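Local coordinates for protein peroxiredoxin HYR1 (Saccharomyces cerevisiae, PDB 3CMI) that reduces hydroperoxides with thioredoxin as the electron donor and senses hydroperoxide stress, passing the signal on by oxidising the transcription activator YAP1, at residues Q23-D28 / T66-P71; L36-A41 / K51-L56; L56-K61 / G95-I100. All blocks are in the same frame, centred on the assembly; numbering follows the deposited sequence.

Overall arrangement
From the N terminus, residues 23-28 come first and pack against strand 65-72: contact 1 closes the longest of the three loops, spanning strand 34-41 and helix 47-60. Nested inside it, contact 2 folds helix 47-60 back on strand 34-41. Contact 3 begins where contact 2 ends, sharing Leu56, and runs on to residues 95-100, so the two are in series, whereas contacts 1 and 3 cross. The loop closed by contact 3 includes residues 77-94, which are not modelled. Probable backbone hydrogen bonds link contact 1 to contact 2 (Phe70 N to Val38 O, 2.8 Å) and to contact 3 (Gly69 N to Pro99 O, 2.9 Å); contacts 2 and 3 touch through Glu54 and residues 96-98. Together they tie one beta-alpha-beta unit to its flanking loops.

Contact 1: residues Q23-D28 / T66-P71; sequences QPFPFD and TIIGFP
Phe25 and Ile68 are brought together by their torsions. In Phe25 the ring carbon CG stands opposite the backbone N (chi1 -172°), which sends the ring out toward the strand; in Ile68, chi1 of -44° sets CG1 beside its own N, and chi2 of -59° folds CD1 over to meet the incoming ring. The two side chains arrive from opposite directions, and the ring touches the methyl with two neighbouring atoms: Phe25 CE2 lies 3.7 Å and Phe25 CZ 3.9 Å from Ile68 CD1. The methyl approaches obliquely.

The other branch of Ile68 serves the next aromatic residue more loosely, CG2 standing 4.5 Å from Phe27 CZ. The same ring atom reaches Phe70, with Phe27 CZ 4.2 Å from Phe70 CZ. That atom lies near the plane of the Phe70 ring, at its edge, while Phe70 CZ is oblique to the ring of Phe27. On their own side of the interface the two phenylalanines also meet, Phe27 CE1 lying in the plane of the Phe25 ring, at its edge.

The backbones stay well apart, with 10.0 Å between the CA atoms of Phe27 and Ile68, and no hydrogen bond links the segments. The evidence is therefore of purely apolar side-chain packing, burying 139 Å² in total. Behind the loop, backbone hydrogen bonds pair Phe25 with Pro17 and Phe27 with Leu15, while Phe27 and Phe70 both touch Ile37 of the adjoining strand.

Strand 65-72 is outermost in the sheet of this chain, and Ile67 turns to Tyr57 of helix 47-60 while Ile68 and Phe70 meet residues 23-28. The arrangement is that of the N-terminal loop before the first strand of the sheet, packed on the outermost strand 65-72 of a thioredoxin-like fold, here in a member of the glutathione peroxidase family.

Contact 2: residues L36-A41 / K51-L56; sequences LIVNVA and KELEAL
Leu53 of the helix meets two strand residues with its two methyls. Its CD2 lies 3.8 Å from Leu36 CD1, the side chains crossing at about a right angle, and its CD1 comes tip to tip with Val38, 4.2 Å from CG1. Leu36 CD1 is used twice, for it also lies 4.4 Å from Leu56 CD2, about one helical turn further on. In Leu53, chi1 of -71° turns CG away from the carbonyl carbon, and the fork beyond it spreads over both strand positions.

Leu36 and Val38 are two apart on the strand, and the intervening Ile37 points to the other face, where it touches Tyr115 and Leu118 of helix 113-121. The short segments run nearly antiparallel, at 165°, with their axes 11.7 Å apart at closest approach. Further out, backbone hydrogen bonds join Leu36 with Thr66 and Ile68, and Val38 with Ile68, fixing the strand in the sheet. This is the first half of a beta-alpha-beta crossover, whose strand-to-helix connection carries the active-site Cys44.

Every close atom pair across the interface is carbon with carbon, and no hydrogen bond spans it. Its cohesion thus rests on burial and the fit of methyl groups, while directional bonding is left to the sheet and the helix themselves.

Contact 3: residues L56-K61 / G95-I100; sequences LYKRYK and GVTFPI
From its CB outward, Tyr57 reaches across Phe98 and Thr97 at a slant. A fully extended first torsion (chi1 -180°) carries the ring away from the helix toward the loop. Its CB is 3.9 Å from Phe98 CD2. From CG onward the ring carries Phe98 CB over one face, 3.5 Å from the ring centroid and 3° off the normal, a well-centred CH-pi contact. At one edge, Tyr57 CE2 lies 3.3 Å from Thr97 OG1, near the ring plane; that hydroxyl is hydrogen-bonded to Glu54 OE1, which also forms a salt bridge with Lys58 NZ. Further along, Tyr57 CZ is 3.8 Å from Phe98 CA, and the OH stands 3.8 Å from Thr97 O, with no hydrogen bond between them.

The Phe98 ring turns its edge to the Tyr57 face, the centroids 5.7 Å apart and the planes at 73°, a T-shaped pair. Lys61 CB covers the opposite Tyr57 face, toward its rim.

Tyr57 also touches Thr66 and Ile67 of strand 65-72, while Phe98 packs on Leu53, Glu54 and Ile67. The loop thus bridges helix 47-60 and the outermost strand 65-72.

Contact 1: residues Q23-D28 / T66-P71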
loop_
_atom_site.group_PDB
_atom_site.type_symbol
_atom_site.label_atom_id
_atom_site.label_comp_id
_atom_site.label_asym_id
_atom_site.label_seq_id
_atom_site.Cartn_x
_atom_site.Cartn_y
_atom_site.Cartn_z
ATOM N N GLN A 23 -4.211 0.251 -17.293
ATOM C CA GLN A 23 -4.715 -1.117 -17.443
ATOM C C GLN A 23 -5.092 -1.725 -16.083
ATOM O O GLN A 23 -4.477 -1.387 -15.053
ATOM C CB GLN A 23 -3.689 -2.009 -18.155
ATOM C CG GLN A 23 -3.395 -1.619 -19.624
ATOM C CD GLN A 23 -4.698 -1.493 -20.518
ATOM O OE1 GLN A 23 -5.577 -2.378 -20.264
ATOM N NE2 GLN A 23 -4.851 -0.223 -21.283
ATOM N N PRO A 24 -6.106 -2.629 -16.074
ATOM C CA PRO A 24 -6.503 -3.313 -14.841
ATOM C C PRO A 24 -5.331 -4.021 -14.177
ATOM O O PRO A 24 -4.556 -4.719 -14.842
ATOM C CB PRO A 24 -7.530 -4.343 -15.318
ATOM C CG PRO A 24 -8.097 -3.747 -16.579
ATOM C CD PRO A 24 -6.935 -3.042 -17.230
ATOM N N PHE A 25 -5.198 -3.810 -12.870
ATOM C CA PHE A 25 -4.204 -4.507 -12.072
ATOM C C PHE A 25 -4.941 -5.353 -11.037
ATOM O O PHE A 25 -5.209 -4.888 -9.923
ATOM C CB PHE A 25 -3.243 -3.516 -11.408
ATOM C CG PHE A 25 -2.078 -4.175 -10.713
ATOM C CD1 PHE A 25 -0.941 -4.537 -11.429
ATOM C CD2 PHE A 25 -2.126 -4.450 -9.348
ATOM C CE1 PHE A 25 0.137 -5.155 -10.796
ATOM C CE2 PHE A 25 -1.059 -5.065 -8.712
ATOM C CZ PHE A 25 0.074 -5.418 -9.437
ATOM N N PRO A 26 -5.284 -6.600 -11.403
ATOM C CA PRO A 26 -6.109 -7.417 -10.513
ATOM C C PRO A 26 -5.324 -7.923 -9.305
ATOM O O PRO A 26 -4.221 -8.449 -9.458
ATOM C CB PRO A 26 -6.567 -8.570 -11.412
ATOM C CG PRO A 26 -5.530 -8.672 -12.479
ATOM C CD PRO A 26 -4.922 -7.308 -12.648
ATOM N N PHE A 27 -5.888 -7.751 -8.114
ATOM C CA PHE A 27 -5.206 -8.136 -6.875
ATOM C C PHE A 27 -5.159 -9.650 -6.651
ATOM O O PHE A 27 -4.522 -10.116 -5.711
ATOM C CB PHE A 27 -5.850 -7.442 -5.671
ATOM C CG PHE A 27 -5.311 -6.060 -5.387
ATOM C CD1 PHE A 27 -4.630 -5.329 -6.360
ATOM C CD2 PHE A 27 -5.522 -5.472 -4.143
ATOM C CE1 PHE A 27 -4.145 -4.050 -6.084
ATOM C CE2 PHE A 27 -5.046 -4.193 -3.862
ATOM C CZ PHE A 27 -4.357 -3.482 -4.830
ATOM N N ASP A 28 -5.826 -10.423 -7.508
ATOM C CA ASP A 28 -5.773 -11.880 -7.387
ATOM C C ASP A 28 -4.366 -12.420 -7.679
ATOM O O ASP A 28 -4.000 -13.494 -7.199
ATOM C CB ASP A 28 -6.842 -12.569 -8.248
ATOM C CG ASP A 28 -6.587 -12.428 -9.736
ATOM O OD1 ASP A 28 -7.025 -13.318 -10.493
ATOM O OD2 ASP A 28 -5.957 -11.434 -10.154
ATOM N N THR A 66 5.553 -7.667 -2.174
ATOM C CA THR A 66 5.486 -6.576 -3.133
ATOM C C THR A 66 4.950 -5.302 -2.496
ATOM O O THR A 66 4.420 -5.335 -1.383
ATOM C CB THR A 66 4.672 -6.961 -4.394
ATOM O OG1 THR A 66 4.975 -6.038 -5.445
ATOM C CG2 THR A 66 3.163 -6.965 -4.111
ATOM N N ILE A 67 5.124 -4.185 -3.203
ATOM C CA ILE A 67 4.583 -2.891 -2.797
ATOM C C ILE A 67 3.728 -2.329 -3.925
ATOM O O ILE A 67 4.178 -2.251 -5.069
ATOM C CB ILE A 67 5.694 -1.869 -2.453
ATOM C CG1 ILE A 67 6.625 -2.426 -1.363
ATOM C CG2 ILE A 67 5.080 -0.538 -1.988
ATOM C CD1 ILE A 67 7.861 -1.596 -1.128
ATOM N N ILE A 68 2.493 -1.956 -3.601
ATOM C CA ILE A 68 1.638 -1.285 -4.576
ATOM C C ILE A 68 1.564 0.190 -4.184
ATOM O O ILE A 68 1.075 0.531 -3.102
ATOM C CB ILE A 68 0.214 -1.927 -4.666
ATOM C CG1 ILE A 68 0.288 -3.467 -4.700
ATOM C CG2 ILE A 68 -0.564 -1.371 -5.871
ATOM C CD1 ILE A 68 1.092 -4.074 -5.880
ATOM N N GLY A 69 2.100 1.054 -5.045
ATOM C CA GLY A 69 2.119 2.493 -4.782
ATOM C C GLY A 69 0.983 3.213 -5.483
ATOM O O GLY A 69 0.820 3.084 -6.690
ATOM N N PHE A 70 0.192 3.964 -4.720
ATOM C CA PHE A 70 -0.907 4.746 -5.277
ATOM C C PHE A 70 -0.590 6.245 -5.233
ATOM O O PHE A 70 -0.623 6.857 -4.158
ATOM C CB PHE A 70 -2.213 4.476 -4.515
ATOM C CG PHE A 70 -2.846 3.143 -4.817
ATOM C CD1 PHE A 70 -2.496 2.005 -4.088
ATOM C CD2 PHE A 70 -3.818 3.029 -5.809
ATOM C CE1 PHE A 70 -3.096 0.774 -4.354
ATOM C CE2 PHE A 70 -4.422 1.806 -6.084
ATOM C CZ PHE A 70 -4.060 0.675 -5.353
ATOM N N PRO A 71 -0.259 6.839 -6.393
ATOM C CA PRO A 71 -0.181 8.294 -6.512
ATOM C C PRO A 71 -1.482 8.983 -6.105
ATOM O O PRO A 71 -2.573 8.481 -6.387
ATOM C CB PRO A 71 0.075 8.508 -8.011
ATOM C CG PRO A 71 0.776 7.268 -8.439
ATOM C CD PRO A 71 0.122 6.169 -7.651
#

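Contact 2: residues L36-A41 / K51-L56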
loop_
_atom_site.group_PDB
_atom_site.type_symbol
_atom_site.label_atom_id
_atom_site.label_comp_id
_atom_site.label_asym_id
_atom_site.label_seq_id
_atom_site.Cartn_x
_atom_site.Cartn_y
_atom_site.Cartn_z
ATOM N N LEU A 36 2.560 -4.539 0.819
ATOM C CA LEU A 36 2.574 -3.225 1.458
ATOM C C LEU A 36 1.854 -2.266 0.511
ATOM O O LEU A 36 2.271 -2.091 -0.631
ATOM C CB LEU A 36 4.024 -2.790 1.705
ATOM C CG LEU A 36 4.467 -1.742 2.743
ATOM C CD1 LEU A 36 4.941 -0.456 2.087
ATOM C CD2 LEU A 36 3.410 -1.443 3.805
ATOM N N ILE A 37 0.744 -1.683 0.957
ATOM C CA ILE A 37 0.049 -0.705 0.136
ATOM C C ILE A 37 0.333 0.698 0.656
ATOM O O ILE A 37 0.050 1.016 1.812
ATOM C CB ILE A 37 -1.475 -0.995 0.015
ATOM C CG1 ILE A 37 -1.689 -2.357 -0.661
ATOM C CG2 ILE A 37 -2.177 0.109 -0.795
ATOM C CD1 ILE A 37 -3.130 -2.764 -0.824
ATOM N N VAL A 38 0.906 1.528 -0.209
ATOM C CA VAL A 38 1.332 2.868 0.179
ATOM C C VAL A 38 0.774 3.923 -0.778
ATOM O O VAL A 38 0.894 3.800 -1.999
ATOM C CB VAL A 38 2.889 2.960 0.293
ATOM C CG1 VAL A 38 3.575 2.612 -1.039
ATOM C CG2 VAL A 38 3.323 4.325 0.777
ATOM N N ASN A 39 0.134 4.946 -0.221
ATOM C CA ASN A 39 -0.235 6.102 -1.027
ATOM C C ASN A 39 0.976 7.011 -1.175
ATOM O O ASN A 39 1.658 7.340 -0.203
ATOM C CB ASN A 39 -1.458 6.848 -0.478
ATOM C CG ASN A 39 -1.222 7.443 0.892
ATOM O OD1 ASN A 39 -1.142 8.663 1.050
ATOM N ND2 ASN A 39 -1.126 6.587 1.894
ATOM N N VAL A 40 1.243 7.390 -2.411
ATOM C CA VAL A 40 2.475 8.048 -2.774
ATOM C C VAL A 40 2.190 9.472 -3.242
ATOM O O VAL A 40 1.091 9.766 -3.709
ATOM C CB VAL A 40 3.211 7.174 -3.827
ATOM C CG1 VAL A 40 3.784 7.990 -4.977
ATOM C CG2 VAL A 40 4.250 6.302 -3.140
ATOM N N ALA A 41 3.169 10.356 -3.079
ATOM C CA ALA A 41 3.010 11.758 -3.446
ATOM C C ALA A 41 3.058 11.950 -4.958
ATOM O O ALA A 41 4.000 11.507 -5.623
ATOM C CB ALA A 41 4.064 12.606 -2.766
ATOM N N LYS A 51 13.201 6.018 -1.784
ATOM C CA LYS A 51 14.420 5.236 -1.622
ATOM C C LYS A 51 14.240 4.125 -0.585
ATOM O O LYS A 51 14.653 2.989 -0.818
ATOM C CB LYS A 51 15.606 6.133 -1.253
ATOM C CG LYS A 51 16.223 6.874 -2.432
ATOM C CD LYS A 51 17.620 7.378 -2.094
ATOM C CE LYS A 51 18.215 8.165 -3.252
ATOM N NZ LYS A 51 19.654 8.495 -3.038
ATOM N N GLU A 52 13.614 4.459 0.545
ATOM C CA GLU A 52 13.355 3.485 1.607
ATOM C C GLU A 52 12.389 2.380 1.166
ATOM O O GLU A 52 12.589 1.212 1.498
ATOM C CB GLU A 52 12.854 4.168 2.888
ATOM C CG GLU A 52 13.961 4.796 3.734
ATOM C CD GLU A 52 13.620 4.875 5.222
ATOM O OE1 GLU A 52 13.942 5.908 5.855
ATOM O OE2 GLU A 52 13.046 3.905 5.768
ATOM N N LEU A 53 11.351 2.757 0.417
ATOM C CA LEU A 53 10.389 1.796 -0.120
ATOM C C LEU A 53 11.049 0.850 -1.113
ATOM O O LEU A 53 10.844 -0.363 -1.050
ATOM C CB LEU A 53 9.213 2.515 -0.787
ATOM C CG LEU A 53 8.227 3.241 0.131
ATOM C CD1 LEU A 53 7.390 4.213 -0.678
ATOM C CD2 LEU A 53 7.349 2.259 0.904
ATOM N N GLU A 54 11.839 1.417 -2.023
ATOM C CA GLU A 54 12.579 0.648 -3.022
ATOM C C GLU A 54 13.547 -0.342 -2.371
ATOM O O GLU A 54 13.677 -1.479 -2.832
ATOM C CB GLU A 54 13.313 1.588 -3.984
ATOM C CG GLU A 54 14.070 0.906 -5.141
ATOM C CD GLU A 54 13.174 0.133 -6.107
ATOM O OE1 GLU A 54 13.729 -0.588 -6.956
ATOM O OE2 GLU A 54 11.931 0.233 -6.030
ATOM N N ALA A 55 14.204 0.088 -1.291
ATOM C CA ALA A 55 15.109 -0.771 -0.536
ATOM C C ALA A 55 14.359 -1.956 0.077
ATOM O O ALA A 55 14.842 -3.084 0.043
ATOM C CB ALA A 55 15.850 0.028 0.546
ATOM N N LEU A 56 13.177 -1.690 0.630
ATOM C CA LEU A 56 12.315 -2.734 1.181
ATOM C C LEU A 56 11.937 -3.739 0.097
ATOM O O LEU A 56 12.045 -4.954 0.293
ATOM C CB LEU A 56 11.049 -2.106 1.773
ATOM C CG LEU A 56 10.212 -2.895 2.783
ATOM C CD1 LEU A 56 10.965 -3.074 4.103
ATOM C CD2 LEU A 56 8.882 -2.181 3.011
#

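Contact 3: residues L56-K61 / G95-I100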
loop_
_atom_site.group_PDB
_atom_site.type_symbol
_atom_site.label_atom_id
_atom_site.label_comp_id
_atom_site.label_asym_id
_atom_site.label_seq_id
_atom_site.Cartn_x
_atom_site.Cartn_y
_atom_site.Cartn_z
ATOM N N LEU A 56 13.177 -1.690 0.630
ATOM C CA LEU A 56 12.315 -2.734 1.181
ATOM C C LEU A 56 11.937 -3.739 0.097
ATOM O O LEU A 56 12.045 -4.954 0.293
ATOM C CB LEU A 56 11.049 -2.106 1.773
ATOM C CG LEU A 56 10.212 -2.895 2.783
ATOM C CD1 LEU A 56 10.965 -3.074 4.103
ATOM C CD2 LEU A 56 8.882 -2.181 3.011
ATOM N N TYR A 57 11.521 -3.217 -1.054
ATOM C CA TYR A 57 11.110 -4.035 -2.186
ATOM C C TYR A 57 12.256 -4.894 -2.702
ATOM O O TYR A 57 12.095 -6.102 -2.866
ATOM C CB TYR A 57 10.550 -3.152 -3.306
ATOM C CG TYR A 57 10.082 -3.900 -4.536
ATOM C CD1 TYR A 57 9.021 -4.809 -4.470
ATOM C CD2 TYR A 57 10.681 -3.676 -5.778
ATOM C CE1 TYR A 57 8.580 -5.485 -5.605
ATOM C CE2 TYR A 57 10.252 -4.354 -6.915
ATOM C CZ TYR A 57 9.206 -5.256 -6.820
ATOM O OH TYR A 57 8.776 -5.923 -7.949
ATOM N N LYS A 58 13.405 -4.271 -2.956
ATOM C CA LYS A 58 14.599 -4.995 -3.401
ATOM C C LYS A 58 14.968 -6.115 -2.427
ATOM O O LYS A 58 15.288 -7.235 -2.834
ATOM C CB LYS A 58 15.783 -4.038 -3.563
ATOM C CG LYS A 58 15.650 -3.072 -4.726
ATOM C CD LYS A 58 16.977 -2.387 -5.011
ATOM C CE LYS A 58 16.874 -1.436 -6.196
ATOM N NZ LYS A 58 16.485 -2.124 -7.469
ATOM N N ARG A 59 14.898 -5.814 -1.137
ATOM C CA ARG A 59 15.309 -6.766 -0.113
ATOM C C ARG A 59 14.448 -8.037 -0.076
ATOM O O ARG A 59 14.977 -9.155 -0.022
ATOM C CB ARG A 59 15.349 -6.090 1.260
ATOM C CG ARG A 59 15.506 -7.069 2.387
ATOM C CD ARG A 59 16.191 -6.483 3.595
ATOM N NE ARG A 59 17.036 -7.537 4.120
ATOM C CZ ARG A 59 18.361 -7.524 4.134
ATOM N NH1 ARG A 59 19.046 -6.472 3.714
ATOM N NH2 ARG A 59 18.998 -8.570 4.624
ATOM N N TYR A 60 13.134 -7.849 -0.157
ATOM C CA TYR A 60 12.170 -8.904 0.144
ATOM C C TYR A 60 11.372 -9.447 -1.035
ATOM O O TYR A 60 10.677 -10.454 -0.892
ATOM C CB TYR A 60 11.191 -8.417 1.214
ATOM C CG TYR A 60 11.827 -8.192 2.567
ATOM C CD1 TYR A 60 12.393 -9.252 3.277
ATOM C CD2 TYR A 60 11.848 -6.924 3.145
ATOM C CE1 TYR A 60 12.969 -9.050 4.527
ATOM C CE2 TYR A 60 12.426 -6.711 4.399
ATOM C CZ TYR A 60 12.981 -7.778 5.078
ATOM O OH TYR A 60 13.559 -7.578 6.306
ATOM N N LYS A 61 11.447 -8.791 -2.189
ATOM C CA LYS A 61 10.580 -9.167 -3.313
ATOM C C LYS A 61 10.576 -10.671 -3.623
ATOM O O LYS A 61 9.519 -11.245 -3.893
ATOM C CB LYS A 61 10.856 -8.327 -4.573
ATOM C CG LYS A 61 12.261 -8.435 -5.176
ATOM C CD LYS A 61 12.341 -7.607 -6.464
ATOM C CE LYS A 61 13.767 -7.493 -6.979
ATOM N NZ LYS A 61 14.189 -8.678 -7.809
ATOM N N GLY A 95 11.005 6.567 -9.885
ATOM C CA GLY A 95 12.345 5.979 -9.793
ATOM C C GLY A 95 12.396 4.680 -9.007
ATOM O O GLY A 95 13.460 4.267 -8.537
ATOM N N VAL A 96 11.239 4.038 -8.870
ATOM C CA VAL A 96 11.110 2.771 -8.150
ATOM C C VAL A 96 10.827 1.637 -9.142
ATOM O O VAL A 96 10.557 1.894 -10.321
ATOM C CB VAL A 96 9.997 2.844 -7.067
ATOM C CG1 VAL A 96 10.317 3.923 -6.034
ATOM C CG2 VAL A 96 8.626 3.093 -7.696
ATOM N N THR A 97 10.896 0.391 -8.675
ATOM C CA THR A 97 10.671 -0.762 -9.560
ATOM C C THR A 97 9.456 -1.613 -9.174
ATOM O O THR A 97 9.166 -2.618 -9.825
ATOM C CB THR A 97 11.911 -1.675 -9.669
ATOM O OG1 THR A 97 12.253 -2.170 -8.372
ATOM C CG2 THR A 97 13.106 -0.926 -10.271
ATOM N N PHE A 98 8.755 -1.222 -8.116
ATOM C CA PHE A 98 7.546 -1.929 -7.708
ATOM C C PHE A 98 6.320 -1.314 -8.388
ATOM O O PHE A 98 6.397 -0.183 -8.868
ATOM C CB PHE A 98 7.406 -1.943 -6.177
ATOM C CG PHE A 98 7.448 -0.583 -5.536
ATOM C CD1 PHE A 98 6.308 0.223 -5.488
ATOM C CD2 PHE A 98 8.617 -0.123 -4.939
ATOM C CE1 PHE A 98 6.344 1.475 -4.877
ATOM C CE2 PHE A 98 8.660 1.126 -4.328
ATOM C CZ PHE A 98 7.521 1.928 -4.297
ATOM N N PRO A 99 5.193 -2.056 -8.449
ATOM C CA PRO A 99 4.018 -1.552 -9.181
ATOM C C PRO A 99 3.495 -0.193 -8.707
ATOM O O PRO A 99 3.195 -0.010 -7.525
ATOM C CB PRO A 99 2.965 -2.646 -8.955
ATOM C CG PRO A 99 3.765 -3.875 -8.702
ATOM C CD PRO A 99 4.937 -3.398 -7.892
ATOM N N ILE A 100 3.411 0.742 -9.652
ATOM C CA ILE A 100 2.806 2.056 -9.443
ATOM C C ILE A 100 1.496 2.107 -10.228
ATOM O O ILE A 100 1.428 1.668 -11.375
ATOM C CB ILE A 100 3.765 3.206 -9.878
ATOM C CG1 ILE A 100 5.059 3.195 -9.042
ATOM C CG2 ILE A 100 3.072 4.575 -9.841
ATOM C CD1 ILE A 100 4.897 3.556 -7.558
#